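Side-chain contacts in vacuolar protein sorting 29 (Cryptosporidium parvum, PDB 2A22), which probably acts as a retromer subunit in endosomal and vacuolar protein sorting, and is built on a calcineurin-like phosphoesterase fold: residues Y106-I111 with R138-D143; S132-Q137 with E157-L162; Y197-R202 with T206-S211. All blocks are in the same frame, centred on the assembly; numbering follows the deposited sequence.

Contact 1. Residues Y106-I111 with R138-D143; sequences YVVVQI and RRLDCD
A probable hydrogen bond from Cys142 N to Gln137 O closes the turn that carries Leu140, the residue that meets both Tyr106 and Val108 across this contact. A second, weak bond joins Asp141 N to Arg138 O at 3.0 Å. With the positive phi of Asp141 (59°) the pair makes a Schellman motif, which ends helix 130-140 just after Leu140. The leucine at this last turn points its side chain at strand 106-111. Its CD2 methyl sits over one face of the Tyr106 ring, nearer one side than the middle: CD2 of Leu140 is 3.5 Å from CD1 of Tyr106 and 3.7 Å from CE1 of the same ring. Tyr106 presents that face because its CG lies between the backbone N and the carbonyl carbon (chi1 64°), which swings the ring over the helix end. Val108, two residues on and on the same side of the strand, offers one branch only, CG2, which lies 4.0 Å from CB of Leu140. Leu140 thus divides its work, with the tip serving the tyrosine and the base serving the valine. Val107 and Val109, on the other side of the strand, touch Tyr82 of strand 81-83, in the other, six-stranded sheet, while Lys115 of the adjacent strand forms a salt bridge with Asp141 and donates its backbone N-H to Asp143. Since no hydrogen bond crosses between strand and helix, the helix end is seated by apolar fit, while Asp141 and Asp143 of the loop that follows are bonded to Lys115.

Contact 2. Residues S132-Q137 with E157-L162; sequences SLEQWQ and EKNGKL
Glu134 reaches across to Asn159 because its CG is anti to the backbone N (chi1 -161°) and the chain stays extended beyond it; Asn159 answers with CG beside its own backbone N (chi1 -64°), bringing ND2 forward. The resulting bond from Asn159 ND2 to Glu134 OE2 is short, 2.7 Å, with an N-H...O angle of 152°. It uses the syn lone pair of OE2, lies close to the amide plane, and holds carboxylate and amide nearly coplanar. OE2 is gripped twice, since Arg138, one turn further along the helix, forms a salt bridge with the same oxygen. The other oxygen, OE1, meets the aliphatic end of Lys158, whose CE is 3.5 Å away. The ammonium itself stops short of a salt bridge, Lys158 NZ lying 4.6 Å from Glu134 OE1, although its charge probably helps to stabilise the carboxylate. Further along, the amide group of Gln137 lies across the bent chain of Lys161, with Gln137 CD 3.6 Å from Lys161 CG. The receiving turn is itself tightly braced: paired backbone bonds join Lys158 and Lys161, and Gly160 N bonds Glu157 OE2 at 2.7 Å. Deeper in, Leu133 packs on Phe163 and Leu145, so the helix lies over the sheet while its polar flank grasps the turn. Here a type I' turn, characteristic of two-residue beta hairpins, is tied to an outer helix of the alpha-beta-beta-alpha sandwich typical of calcineurin-like phosphoesterases.

Contact 3. Residues Y197-R202 with T206-S211; sequences YVYDLR and TNVAMS
Val208 lays its CG1 methyl over one face of the Tyr199 ring, a CH-pi contact 3.9 Å from the ring centroid. Thr206 CG2 approaches the edge of that ring, 3.9 Å from Tyr199 CD1. The same valine methyl also lies 3.8 Å from Tyr197 CB, so Val208 bridges the two tyrosines; Met210 CG then packs 3.6 Å from Tyr197 CE1. The opposite face of the hairpin carries Val198 beside Ala209, and a polar group. There Asp200 takes a salt bridge from Arg202 NE to OD2 at 2.9 Å, and its OD1 rests against Asn207 CB. A water bonded to Arg202 O also reaches Asn207 ND2, weakly. All this is set in register by four backbone hydrogen bonds joining the pairs Val198-Ala209 and Asp200-Asn207, the first with Val198 N 2.7 Å from Ala209 O. The short strand segments run antiparallel at 158°. Further out, Tyr199 stacks on Phe184, and Leu201 touches Pro44 and Asn46. Backbone bonds of Tyr197 to Leu186 and of Tyr199 to Phe184 join strand 193-202 to strand 183-190, and on its other side lies strand 205-214, one of the two outermost strands of the six-stranded sheet.

Contacts 1 and 2 share helix 130-140 and attach it to different parts of the five-stranded sheet: its end to the edge strand 106-111, its middle to the turn between strands 154-158 and 161-165. They also meet directly, as Asp143 O receives a probable bond from Leu162 N at 3.1 Å. Both are partly buried, yet contact 1 is apolar where contact 2 relies on a carboxylate and an amide. Contact 3 belongs to the other sheet, its centre about 25 Å from that of contact 1 and about 23 Å from that of contact 2. A surface hairpin, it depends on regular backbone pairing, with aromatic packing and a salt bridge divided between its faces.

Contact 1. Residues Y106-I111 with R138-D143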
ATOM      1  N   TYR A 106      10.079   5.166  -6.180  1.00 26.45           N
ATOM      2  CA  TYR A 106       9.031   5.915  -5.550  1.00 28.71           C
ATOM      3  C   TYR A 106       8.155   6.533  -6.598  1.00 26.59           C
ATOM      4  O   TYR A 106       8.554   6.611  -7.755  1.00 23.92           O
ATOM      5  CB  TYR A 106       9.595   6.944  -4.579  1.00 35.81           C
ATOM      6  CG  TYR A 106      10.424   8.018  -5.203  1.00 41.21           C
ATOM      7  CD1 TYR A 106       9.815   9.152  -5.773  1.00 46.28           C
ATOM      8  CD2 TYR A 106      11.818   7.932  -5.202  1.00 45.19           C
ATOM      9  CE1 TYR A 106      10.574  10.181  -6.358  1.00 49.04           C
ATOM     10  CE2 TYR A 106      12.606   8.960  -5.777  1.00 51.27           C
ATOM     11  CZ  TYR A 106      11.970  10.086  -6.352  1.00 50.50           C
ATOM     12  OH  TYR A 106      12.723  11.105  -6.922  1.00 50.29           O
ATOM     13  N   VAL A 107       6.950   6.928  -6.179  1.00 25.51           N
ATOM     14  CA  VAL A 107       5.885   7.433  -7.047  1.00 24.00           C
ATOM     15  C   VAL A 107       5.201   8.549  -6.253  1.00 24.09           C
ATOM     16  O   VAL A 107       5.075   8.465  -5.021  1.00 20.70           O
ATOM     17  CB  VAL A 107       4.874   6.270  -7.362  1.00 24.82           C
ATOM     18  CG1 VAL A 107       3.450   6.746  -7.552  1.00 25.62           C
ATOM     19  CG2 VAL A 107       5.348   5.437  -8.555  1.00 25.99           C
ATOM     20  N   VAL A 108       4.798   9.612  -6.948  1.00 24.02           N
ATOM     21  CA  VAL A 108       3.925  10.634  -6.361  1.00 22.36           C
ATOM     22  C   VAL A 108       2.797  10.794  -7.330  1.00 21.84           C
ATOM     23  O   VAL A 108       3.019  10.981  -8.528  1.00 22.39           O
ATOM     24  CB  VAL A 108       4.638  11.967  -6.146  1.00 23.65           C
ATOM     25  CG1 VAL A 108       3.684  13.012  -5.514  1.00 21.54           C
ATOM     26  CG2 VAL A 108       5.852  11.763  -5.276  1.00 19.55           C
ATOM     27  N   VAL A 109       1.580  10.641  -6.832  1.00 22.25           N
ATOM     28  CA  VAL A 109       0.423  10.629  -7.731  1.00 24.03           C
ATOM     29  C   VAL A 109      -0.660  11.526  -7.178  1.00 23.34           C
ATOM     30  O   VAL A 109      -0.911  11.528  -5.962  1.00 24.84           O
ATOM     31  CB  VAL A 109      -0.078   9.171  -8.051  1.00 25.57           C
ATOM     32  CG1 VAL A 109      -0.303   8.404  -6.810  1.00 25.10           C
ATOM     33  CG2 VAL A 109      -1.334   9.177  -8.897  1.00 27.92           C
ATOM     34  N   GLN A 110      -1.253  12.327  -8.061  1.00 21.73           N
ATOM     35  CA  GLN A 110      -2.318  13.246  -7.661  1.00 23.92           C
ATOM     36  C   GLN A 110      -3.625  12.468  -7.754  1.00 21.31           C
ATOM     37  O   GLN A 110      -3.982  12.000  -8.817  1.00 21.48           O
ATOM     38  CB  GLN A 110      -2.332  14.477  -8.591  1.00 26.20           C
ATOM     39  CG  GLN A 110      -3.385  15.551  -8.272  1.00 26.93           C
ATOM     40  CD  GLN A 110      -3.075  16.338  -7.019  1.00 32.67           C
ATOM     41  OE1 GLN A 110      -3.975  16.683  -6.256  1.00 37.28           O
ATOM     42  NE2 GLN A 110      -1.808  16.624  -6.792  1.00 31.10           N
ATOM     43  N   ILE A 111      -4.293  12.274  -6.623  1.00 19.85           N
ATOM     44  CA  ILE A 111      -5.626  11.658  -6.624  1.00 20.42           C
ATOM     45  C   ILE A 111      -6.604  12.632  -5.968  1.00 20.10           C
ATOM     46  O   ILE A 111      -6.478  12.934  -4.781  1.00 21.69           O
ATOM     47  CB  ILE A 111      -5.647  10.248  -5.939  1.00 20.07           C
ATOM     48  CG1 ILE A 111      -4.529   9.355  -6.508  1.00 16.40           C
ATOM     49  CG2 ILE A 111      -7.025   9.579  -6.105  1.00 17.09           C
ATOM     50  CD1 ILE A 111      -4.504   7.920  -5.908  1.00 17.13           C
ATOM     51  N   ARG A 138       8.119  15.461   3.018  1.00 29.53           N
ATOM     52  CA  ARG A 138       8.571  16.795   2.638  1.00 32.63           C
ATOM     53  C   ARG A 138       9.415  16.698   1.366  1.00 30.86           C
ATOM     54  O   ARG A 138       9.255  17.504   0.438  1.00 27.58           O
ATOM     55  CB  ARG A 138       9.356  17.434   3.788  1.00 32.42           C
ATOM     56  CG  ARG A 138       8.459  17.923   4.904  1.00 38.62           C
ATOM     57  CD  ARG A 138       9.191  18.777   5.955  1.00 40.20           C
ATOM     58  NE  ARG A 138       8.500  18.660   7.246  1.00 51.80           N
ATOM     59  CZ  ARG A 138       8.647  19.486   8.287  1.00 54.18           C
ATOM     60  NH1 ARG A 138       9.474  20.523   8.216  1.00 55.78           N
ATOM     61  NH2 ARG A 138       7.955  19.274   9.405  1.00 53.51           N
ATOM     62  N   ARG A 139      10.291  15.688   1.319  1.00 30.66           N
ATOM     63  CA  ARG A 139      11.087  15.457   0.124  1.00 31.58           C
ATOM     64  C   ARG A 139      10.198  15.220  -1.082  1.00 32.76           C
ATOM     65  O   ARG A 139      10.397  15.846  -2.137  1.00 32.97           O
ATOM     66  CB  ARG A 139      12.046  14.286   0.307  1.00 33.35           C
ATOM     67  CG  ARG A 139      12.482  13.667  -1.012  1.00 39.63           C
ATOM     68  CD  ARG A 139      13.989  13.613  -1.179  1.00 46.21           C
ATOM     69  NE  ARG A 139      14.644  13.099   0.020  1.00 46.64           N
ATOM     70  CZ  ARG A 139      15.688  12.274   0.007  1.00 51.74           C
ATOM     71  NH1 ARG A 139      16.204  11.833  -1.154  1.00 46.63           N
ATOM     72  NH2 ARG A 139      16.202  11.875   1.169  1.00 49.84           N
ATOM     73  N   LEU A 140       9.231  14.306  -0.933  1.00 30.16           N
ATOM     74  CA  LEU A 140       8.313  13.995  -2.016  1.00 28.67           C
ATOM     75  C   LEU A 140       7.267  15.091  -2.151  1.00 28.94           C
ATOM     76  O   LEU A 140       6.572  15.172  -3.155  1.00 28.79           O
ATOM     77  CB  LEU A 140       7.655  12.621  -1.810  1.00 28.51           C
ATOM     78  CG  LEU A 140       8.596  11.403  -1.753  1.00 27.91           C
ATOM     79  CD1 LEU A 140       7.831  10.094  -1.508  1.00 29.24           C
ATOM     80  CD2 LEU A 140       9.443  11.306  -3.019  1.00 28.74           C
ATOM     81  N   ASP A 141       7.167  15.940  -1.137  1.00 28.80           N
ATOM     82  CA  ASP A 141       6.204  17.050  -1.154  1.00 30.79           C
ATOM     83  C   ASP A 141       4.779  16.538  -1.314  1.00 29.25           C
ATOM     84  O   ASP A 141       4.023  17.014  -2.181  1.00 30.53           O
ATOM     85  CB  ASP A 141       6.531  18.062  -2.273  1.00 31.86           C
ATOM     86  CG  ASP A 141       5.771  19.377  -2.098  1.00 34.88           C
ATOM     87  OD1 ASP A 141       5.878  19.968  -0.999  1.00 38.59           O
ATOM     88  OD2 ASP A 141       5.059  19.804  -3.038  1.00 35.51           O
ATOM     89  N   CYS A 142       4.419  15.546  -0.500  1.00 27.43           N
ATOM     90  CA  CYS A 142       3.100  14.923  -0.613  1.00 24.49           C
ATOM     91  C   CYS A 142       2.213  15.247   0.599  1.00 22.92           C
ATOM     92  O   CYS A 142       2.712  15.656   1.644  1.00 22.64           O
ATOM     93  CB  CYS A 142       3.237  13.410  -0.871  1.00 23.61           C
ATOM     94  SG  CYS A 142       4.138  12.545   0.401  1.00 23.05           S
ATOM     95  N   ASP A 143       0.897  15.115   0.429  1.00 20.84           N
ATOM     96  CA  ASP A 143      -0.061  15.250   1.531  1.00 18.35           C
ATOM     97  C   ASP A 143      -0.230  13.957   2.311  1.00 18.80           C
ATOM     98  O   ASP A 143      -0.534  13.978   3.489  1.00 18.54           O
ATOM     99  CB  ASP A 143      -1.427  15.671   0.993  1.00 19.57           C
ATOM    100  CG  ASP A 143      -1.343  16.914   0.167  1.00 22.96           C
ATOM    101  OD1 ASP A 143      -0.866  17.926   0.700  1.00 29.62           O
ATOM    102  OD2 ASP A 143      -1.715  16.880  -1.018  1.00 23.63           O
TER

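Contact 2. Residues S132-Q137 with E157-L162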
ATOM      1  N   SER A 132      11.786  10.466  10.394  1.00 34.69           N
ATOM      2  CA  SER A 132      12.373  10.143   9.112  1.00 34.53           C
ATOM      3  C   SER A 132      11.268  10.046   8.036  1.00 34.13           C
ATOM      4  O   SER A 132      11.412  10.534   6.890  1.00 31.68           O
ATOM      5  CB  SER A 132      13.195   8.874   9.232  1.00 34.78           C
ATOM      6  OG  SER A 132      13.954   8.666   8.053  1.00 44.24           O
ATOM      7  N   LEU A 133      10.138   9.466   8.421  1.00 32.44           N
ATOM      8  CA  LEU A 133       8.986   9.425   7.518  1.00 31.60           C
ATOM      9  C   LEU A 133       8.606  10.827   7.088  1.00 31.31           C
ATOM     10  O   LEU A 133       8.399  11.090   5.893  1.00 30.66           O
ATOM     11  CB  LEU A 133       7.798   8.717   8.162  1.00 29.16           C
ATOM     12  CG  LEU A 133       7.888   7.192   8.111  1.00 29.86           C
ATOM     13  CD1 LEU A 133       6.676   6.621   8.818  1.00 23.55           C
ATOM     14  CD2 LEU A 133       8.024   6.629   6.664  1.00 21.24           C
ATOM     15  N   GLU A 134       8.557  11.731   8.064  1.00 31.78           N
ATOM     16  CA  GLU A 134       8.215  13.127   7.790  1.00 34.20           C
ATOM     17  C   GLU A 134       9.218  13.835   6.861  1.00 31.00           C
ATOM     18  O   GLU A 134       8.828  14.668   6.055  1.00 28.62           O
ATOM     19  CB  GLU A 134       8.007  13.917   9.080  1.00 32.35           C
ATOM     20  CG  GLU A 134       7.220  15.215   8.830  1.00 42.22           C
ATOM     21  CD  GLU A 134       7.095  16.109  10.059  1.00 42.19           C
ATOM     22  OE1 GLU A 134       7.914  15.969  11.006  1.00 50.30           O
ATOM     23  OE2 GLU A 134       6.174  16.958  10.061  1.00 49.04           O
ATOM     24  N   GLN A 135      10.494  13.470   6.955  1.00 31.03           N
ATOM     25  CA  GLN A 135      11.512  14.002   6.037  1.00 32.92           C
ATOM     26  C   GLN A 135      11.283  13.544   4.600  1.00 31.65           C
ATOM     27  O   GLN A 135      11.556  14.277   3.643  1.00 30.27           O
ATOM     28  CB  GLN A 135      12.908  13.617   6.527  1.00 34.37           C
ATOM     29  CG  GLN A 135      13.124  14.088   7.986  1.00 42.94           C
ATOM     30  CD  GLN A 135      14.568  13.983   8.452  1.00 53.47           C
ATOM     31  OE1 GLN A 135      15.424  14.763   8.020  1.00 56.32           O
ATOM     32  NE2 GLN A 135      14.847  13.022   9.351  1.00 55.59           N
ATOM     33  N   TRP A 136      10.759  12.327   4.465  1.00 29.72           N
ATOM     34  CA  TRP A 136      10.382  11.803   3.174  1.00 28.66           C
ATOM     35  C   TRP A 136       9.111  12.413   2.597  1.00 27.77           C
ATOM     36  O   TRP A 136       9.082  12.641   1.394  1.00 28.24           O
ATOM     37  CB  TRP A 136      10.320  10.274   3.193  1.00 27.49           C
ATOM     38  CG  TRP A 136      11.690   9.680   3.104  1.00 27.06           C
ATOM     39  CD1 TRP A 136      12.491   9.263   4.149  1.00 28.70           C
ATOM     40  CD2 TRP A 136      12.449   9.472   1.912  1.00 25.06           C
ATOM     41  NE1 TRP A 136      13.697   8.786   3.659  1.00 27.62           N
ATOM     42  CE2 TRP A 136      13.689   8.901   2.292  1.00 28.20           C
ATOM     43  CE3 TRP A 136      12.197   9.696   0.552  1.00 25.92           C
ATOM     44  CZ2 TRP A 136      14.672   8.558   1.356  1.00 30.64           C
ATOM     45  CZ3 TRP A 136      13.171   9.338  -0.376  1.00 27.28           C
ATOM     46  CH2 TRP A 136      14.387   8.781   0.029  1.00 28.29           C
ATOM     47  N   GLN A 137       8.076  12.694   3.405  1.00 26.59           N
ATOM     48  CA  GLN A 137       6.909  13.380   2.808  1.00 28.01           C
ATOM     49  C   GLN A 137       7.279  14.750   2.270  1.00 28.23           C
ATOM     50  O   GLN A 137       6.810  15.136   1.203  1.00 28.57           O
ATOM     51  CB  GLN A 137       5.642  13.458   3.689  1.00 26.76           C
ATOM     52  CG  GLN A 137       5.677  14.334   4.889  1.00 30.79           C
ATOM     53  CD  GLN A 137       5.293  15.806   4.681  1.00 28.17           C
ATOM     54  OE1 GLN A 137       4.965  16.295   3.586  1.00 31.01           O
ATOM     55  NE2 GLN A 137       5.340  16.515   5.761  1.00 32.66           N
ATOM     56  N   GLU A 157      -1.391  10.803  11.732  1.00 25.71           N
ATOM     57  CA  GLU A 157      -1.296  12.144  11.208  1.00 27.44           C
ATOM     58  C   GLU A 157      -0.249  12.906  12.005  1.00 27.80           C
ATOM     59  O   GLU A 157      -0.112  12.712  13.201  1.00 27.07           O
ATOM     60  CB  GLU A 157      -2.677  12.828  11.245  1.00 26.92           C
ATOM     61  CG  GLU A 157      -2.697  14.307  10.809  1.00 28.67           C
ATOM     62  CD  GLU A 157      -2.451  15.259  11.978  1.00 30.79           C
ATOM     63  OE1 GLU A 157      -2.908  14.936  13.099  1.00 36.43           O
ATOM     64  OE2 GLU A 157      -1.795  16.311  11.786  1.00 29.98           O
ATOM     65  N   LYS A 158       0.503  13.755  11.321  1.00 29.19           N
ATOM     66  CA  LYS A 158       1.475  14.626  11.976  1.00 32.13           C
ATOM     67  C   LYS A 158       1.590  15.892  11.138  1.00 31.00           C
ATOM     68  O   LYS A 158       1.879  15.817   9.938  1.00 30.37           O
ATOM     69  CB  LYS A 158       2.838  13.951  12.097  1.00 33.65           C
ATOM     70  CG  LYS A 158       3.852  14.789  12.890  1.00 36.89           C
ATOM     71  CD  LYS A 158       5.146  14.005  13.192  1.00 37.68           C
ATOM     72  CE  LYS A 158       6.194  14.887  13.898  1.00 43.25           C
ATOM     73  NZ  LYS A 158       5.592  15.831  14.921  1.00 45.89           N
ATOM     74  N   ASN A 159       1.320  17.038  11.774  1.00 32.27           N
ATOM     75  CA  ASN A 159       1.348  18.365  11.128  1.00 32.10           C
ATOM     76  C   ASN A 159       0.498  18.456   9.884  1.00 29.64           C
ATOM     77  O   ASN A 159       0.922  19.043   8.888  1.00 27.28           O
ATOM     78  CB  ASN A 159       2.783  18.769  10.779  1.00 33.91           C
ATOM     79  CG  ASN A 159       3.646  18.927  12.004  1.00 40.57           C
ATOM     80  OD1 ASN A 159       3.176  19.402  13.058  1.00 41.61           O
ATOM     81  ND2 ASN A 159       4.922  18.526  11.888  1.00 39.00           N
ATOM     82  N   GLY A 160      -0.689  17.855   9.930  1.00 27.15           N
ATOM     83  CA  GLY A 160      -1.580  17.874   8.761  1.00 25.42           C
ATOM     84  C   GLY A 160      -1.245  16.933   7.614  1.00 24.03           C
ATOM     85  O   GLY A 160      -1.910  16.959   6.593  1.00 23.74           O
ATOM     86  N   LYS A 161      -0.232  16.093   7.780  1.00 23.64           N
ATOM     87  CA  LYS A 161       0.114  15.080   6.768  1.00 24.07           C
ATOM     88  C   LYS A 161      -0.256  13.693   7.294  1.00 23.38           C
ATOM     89  O   LYS A 161      -0.253  13.462   8.509  1.00 22.55           O
ATOM     90  CB  LYS A 161       1.611  15.163   6.412  1.00 24.55           C
ATOM     91  CG  LYS A 161       2.061  16.593   5.978  1.00 27.93           C
ATOM     92  CD  LYS A 161       1.623  16.891   4.541  1.00 32.32           C
ATOM     93  CE  LYS A 161       1.443  18.379   4.260  1.00 36.64           C
ATOM     94  NZ  LYS A 161       2.434  19.148   5.040  1.00 39.39           N
ATOM     95  N   LEU A 162      -0.580  12.777   6.384  1.00 22.37           N
ATOM     96  CA  LEU A 162      -1.058  11.465   6.781  1.00 21.35           C
ATOM     97  C   LEU A 162      -0.059  10.377   6.371  1.00 21.32           C
ATOM     98  O   LEU A 162       0.396  10.358   5.220  1.00 22.81           O
ATOM     99  CB  LEU A 162      -2.444  11.232   6.191  1.00 21.32           C
ATOM    100  CG  LEU A 162      -3.268   9.997   6.572  1.00 25.13           C
ATOM    101  CD1 LEU A 162      -3.601   9.957   8.081  1.00 23.87           C
ATOM    102  CD2 LEU A 162      -4.545   9.944   5.740  1.00 22.12           C
TER

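Contact 3. Residues Y197-R202 with T206-S211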
ATOM      1  N   TYR A 197     -10.523   2.955   5.486  1.00 14.93           N
ATOM      2  CA  TYR A 197     -10.832   1.643   6.053  1.00 14.71           C
ATOM      3  C   TYR A 197      -9.612   0.729   6.112  1.00 16.23           C
ATOM      4  O   TYR A 197      -8.969   0.456   5.103  1.00 15.90           O
ATOM      5  CB  TYR A 197     -11.933   1.002   5.238  1.00 15.27           C
ATOM      6  CG  TYR A 197     -13.196   1.828   5.250  1.00 16.88           C
ATOM      7  CD1 TYR A 197     -14.047   1.820   6.371  1.00 18.58           C
ATOM      8  CD2 TYR A 197     -13.545   2.631   4.153  1.00 17.69           C
ATOM      9  CE1 TYR A 197     -15.234   2.600   6.401  1.00 17.93           C
ATOM     10  CE2 TYR A 197     -14.733   3.394   4.165  1.00 20.17           C
ATOM     11  CZ  TYR A 197     -15.572   3.374   5.294  1.00 18.53           C
ATOM     12  OH  TYR A 197     -16.745   4.135   5.326  1.00 19.17           O
ATOM     13  N   VAL A 198      -9.291   0.277   7.317  1.00 16.19           N
ATOM     14  CA  VAL A 198      -8.144  -0.554   7.555  1.00 16.92           C
ATOM     15  C   VAL A 198      -8.607  -1.987   7.823  1.00 16.77           C
ATOM     16  O   VAL A 198      -9.318  -2.247   8.805  1.00 16.39           O
ATOM     17  CB  VAL A 198      -7.345  -0.007   8.765  1.00 17.12           C
ATOM     18  CG1 VAL A 198      -6.177  -0.940   9.130  1.00 14.77           C
ATOM     19  CG2 VAL A 198      -6.833   1.421   8.463  1.00 16.20           C
ATOM     20  N   TYR A 199      -8.206  -2.915   6.957  1.00 15.62           N
ATOM     21  CA  TYR A 199      -8.634  -4.337   7.099  1.00 15.27           C
ATOM     22  C   TYR A 199      -7.500  -5.191   7.670  1.00 15.22           C
ATOM     23  O   TYR A 199      -6.369  -5.047   7.253  1.00 16.77           O
ATOM     24  CB  TYR A 199      -9.097  -4.924   5.761  1.00 14.07           C
ATOM     25  CG  TYR A 199     -10.356  -4.248   5.263  1.00 18.35           C
ATOM     26  CD1 TYR A 199     -11.598  -4.780   5.539  1.00 16.78           C
ATOM     27  CD2 TYR A 199     -10.294  -3.042   4.570  1.00 16.91           C
ATOM     28  CE1 TYR A 199     -12.770  -4.138   5.111  1.00 24.07           C
ATOM     29  CE2 TYR A 199     -11.442  -2.411   4.127  1.00 19.04           C
ATOM     30  CZ  TYR A 199     -12.675  -2.953   4.427  1.00 20.92           C
ATOM     31  OH  TYR A 199     -13.802  -2.313   4.019  1.00 20.64           O
ATOM     32  N   ASP A 200      -7.808  -6.041   8.641  1.00 17.60           N
ATOM     33  CA  ASP A 200      -6.893  -7.085   9.060  1.00 20.77           C
ATOM     34  C   ASP A 200      -7.624  -8.403   9.332  1.00 23.40           C
ATOM     35  O   ASP A 200      -8.818  -8.403   9.646  1.00 25.09           O
ATOM     36  CB  ASP A 200      -6.034  -6.640  10.249  1.00 21.20           C
ATOM     37  CG  ASP A 200      -6.825  -6.541  11.566  1.00 27.01           C
ATOM     38  OD1 ASP A 200      -7.997  -6.147  11.563  1.00 29.10           O
ATOM     39  OD2 ASP A 200      -6.244  -6.823  12.622  1.00 30.86           O
ATOM     40  N   LEU A 201      -6.905  -9.513   9.168  1.00 22.53           N
ATOM     41  CA  LEU A 201      -7.460 -10.833   9.371  1.00 22.17           C
ATOM     42  C   LEU A 201      -6.838 -11.452  10.613  1.00 23.98           C
ATOM     43  O   LEU A 201      -5.643 -11.718  10.639  1.00 23.09           O
ATOM     44  CB  LEU A 201      -7.192 -11.736   8.147  1.00 20.48           C
ATOM     45  CG  LEU A 201      -7.661 -13.213   8.191  1.00 21.61           C
ATOM     46  CD1 LEU A 201      -9.138 -13.315   8.500  1.00 24.26           C
ATOM     47  CD2 LEU A 201      -7.407 -13.889   6.859  1.00 21.38           C
ATOM     48  N   ARG A 202      -7.653 -11.667  11.637  1.00 26.29           N
ATOM     49  CA  ARG A 202      -7.216 -12.301  12.892  1.00 30.06           C
ATOM     50  C   ARG A 202      -8.250 -13.374  13.287  1.00 30.30           C
ATOM     51  O   ARG A 202      -9.470 -13.155  13.193  1.00 27.43           O
ATOM     52  CB  ARG A 202      -7.052 -11.265  14.003  1.00 29.41           C
ATOM     53  CG  ARG A 202      -5.883 -10.267  13.752  1.00 36.01           C
ATOM     54  CD  ARG A 202      -5.708  -9.173  14.832  1.00 38.42           C
ATOM     55  NE  ARG A 202      -6.890  -8.307  14.975  1.00 46.14           N
ATOM     56  CZ  ARG A 202      -7.714  -8.330  16.025  1.00 50.93           C
ATOM     57  NH1 ARG A 202      -7.488  -9.163  17.046  1.00 53.88           N
ATOM     58  NH2 ARG A 202      -8.768  -7.524  16.062  1.00 48.34           N
ATOM     59  N   THR A 206     -12.147 -11.244   9.351  1.00 21.09           N
ATOM     60  CA  THR A 206     -11.719  -9.953   8.836  1.00 21.73           C
ATOM     61  C   THR A 206     -12.359  -8.843   9.681  1.00 21.31           C
ATOM     62  O   THR A 206     -13.573  -8.799   9.838  1.00 22.32           O
ATOM     63  CB  THR A 206     -12.091  -9.769   7.347  1.00 22.39           C
ATOM     64  OG1 THR A 206     -11.472 -10.797   6.557  1.00 21.97           O
ATOM     65  CG2 THR A 206     -11.589  -8.410   6.826  1.00 19.65           C
ATOM     66  N   ASN A 207     -11.527  -7.989  10.256  1.00 21.12           N
ATOM     67  CA  ASN A 207     -11.955  -6.776  10.963  1.00 22.06           C
ATOM     68  C   ASN A 207     -11.718  -5.502  10.122  1.00 22.40           C
ATOM     69  O   ASN A 207     -10.762  -5.464   9.351  1.00 22.35           O
ATOM     70  CB  ASN A 207     -11.181  -6.651  12.283  1.00 22.29           C
ATOM     71  CG  ASN A 207     -11.262  -7.917  13.135  1.00 33.83           C
ATOM     72  OD1 ASN A 207     -12.307  -8.203  13.737  1.00 38.02           O
ATOM     73  ND2 ASN A 207     -10.151  -8.694  13.178  1.00 33.66           N
ATOM     74  N   VAL A 208     -12.559  -4.470  10.301  1.00 22.73           N
ATOM     75  CA  VAL A 208     -12.331  -3.118   9.737  1.00 22.51           C
ATOM     76  C   VAL A 208     -12.221  -2.096  10.834  1.00 23.29           C
ATOM     77  O   VAL A 208     -13.006  -2.094  11.770  1.00 26.68           O
ATOM     78  CB  VAL A 208     -13.474  -2.593   8.857  1.00 23.11           C
ATOM     79  CG1 VAL A 208     -12.944  -1.554   7.857  1.00 22.08           C
ATOM     80  CG2 VAL A 208     -14.094  -3.700   8.131  1.00 30.03           C
ATOM     81  N   ALA A 209     -11.244  -1.212  10.710  1.00 22.04           N
ATOM     82  CA  ALA A 209     -11.181  -0.036  11.540  1.00 21.77           C
ATOM     83  C   ALA A 209     -11.234   1.167  10.583  1.00 22.38           C
ATOM     84  O   ALA A 209     -10.509   1.200   9.577  1.00 25.25           O
ATOM     85  CB  ALA A 209      -9.913  -0.034  12.332  1.00 20.45           C
ATOM     86  N   MET A 210     -12.100   2.129  10.879  1.00 17.02           N
ATOM     87  CA  MET A 210     -12.270   3.321  10.051  1.00 16.47           C
ATOM     88  C   MET A 210     -11.625   4.495  10.766  1.00 17.86           C
ATOM     89  O   MET A 210     -11.800   4.637  11.981  1.00 18.72           O
ATOM     90  CB  MET A 210     -13.771   3.600   9.859  1.00 15.89           C
ATOM     91  CG  MET A 210     -14.074   4.827   8.978  1.00 20.14           C
ATOM     92  SD  MET A 210     -14.010   6.445   9.805  1.00 19.42           S
ATOM     93  CE  MET A 210     -15.182   6.174  11.162  1.00 19.67           C
ATOM     94  N   SER A 211     -10.875   5.310  10.021  1.00 16.04           N
ATOM     95  CA  SER A 211     -10.400   6.610  10.468  1.00 19.32           C
ATOM     96  C   SER A 211     -10.724   7.628   9.397  1.00 19.62           C
ATOM     97  O   SER A 211     -10.612   7.368   8.200  1.00 19.24           O
ATOM     98  CB  SER A 211      -8.881   6.621  10.663  1.00 19.55           C
ATOM     99  OG  SER A 211      -8.522   5.840  11.767  1.00 26.20           O
TER
HETATM  100  O   HOH W   1     -11.122 -11.547  14.610  1.00 47.15           O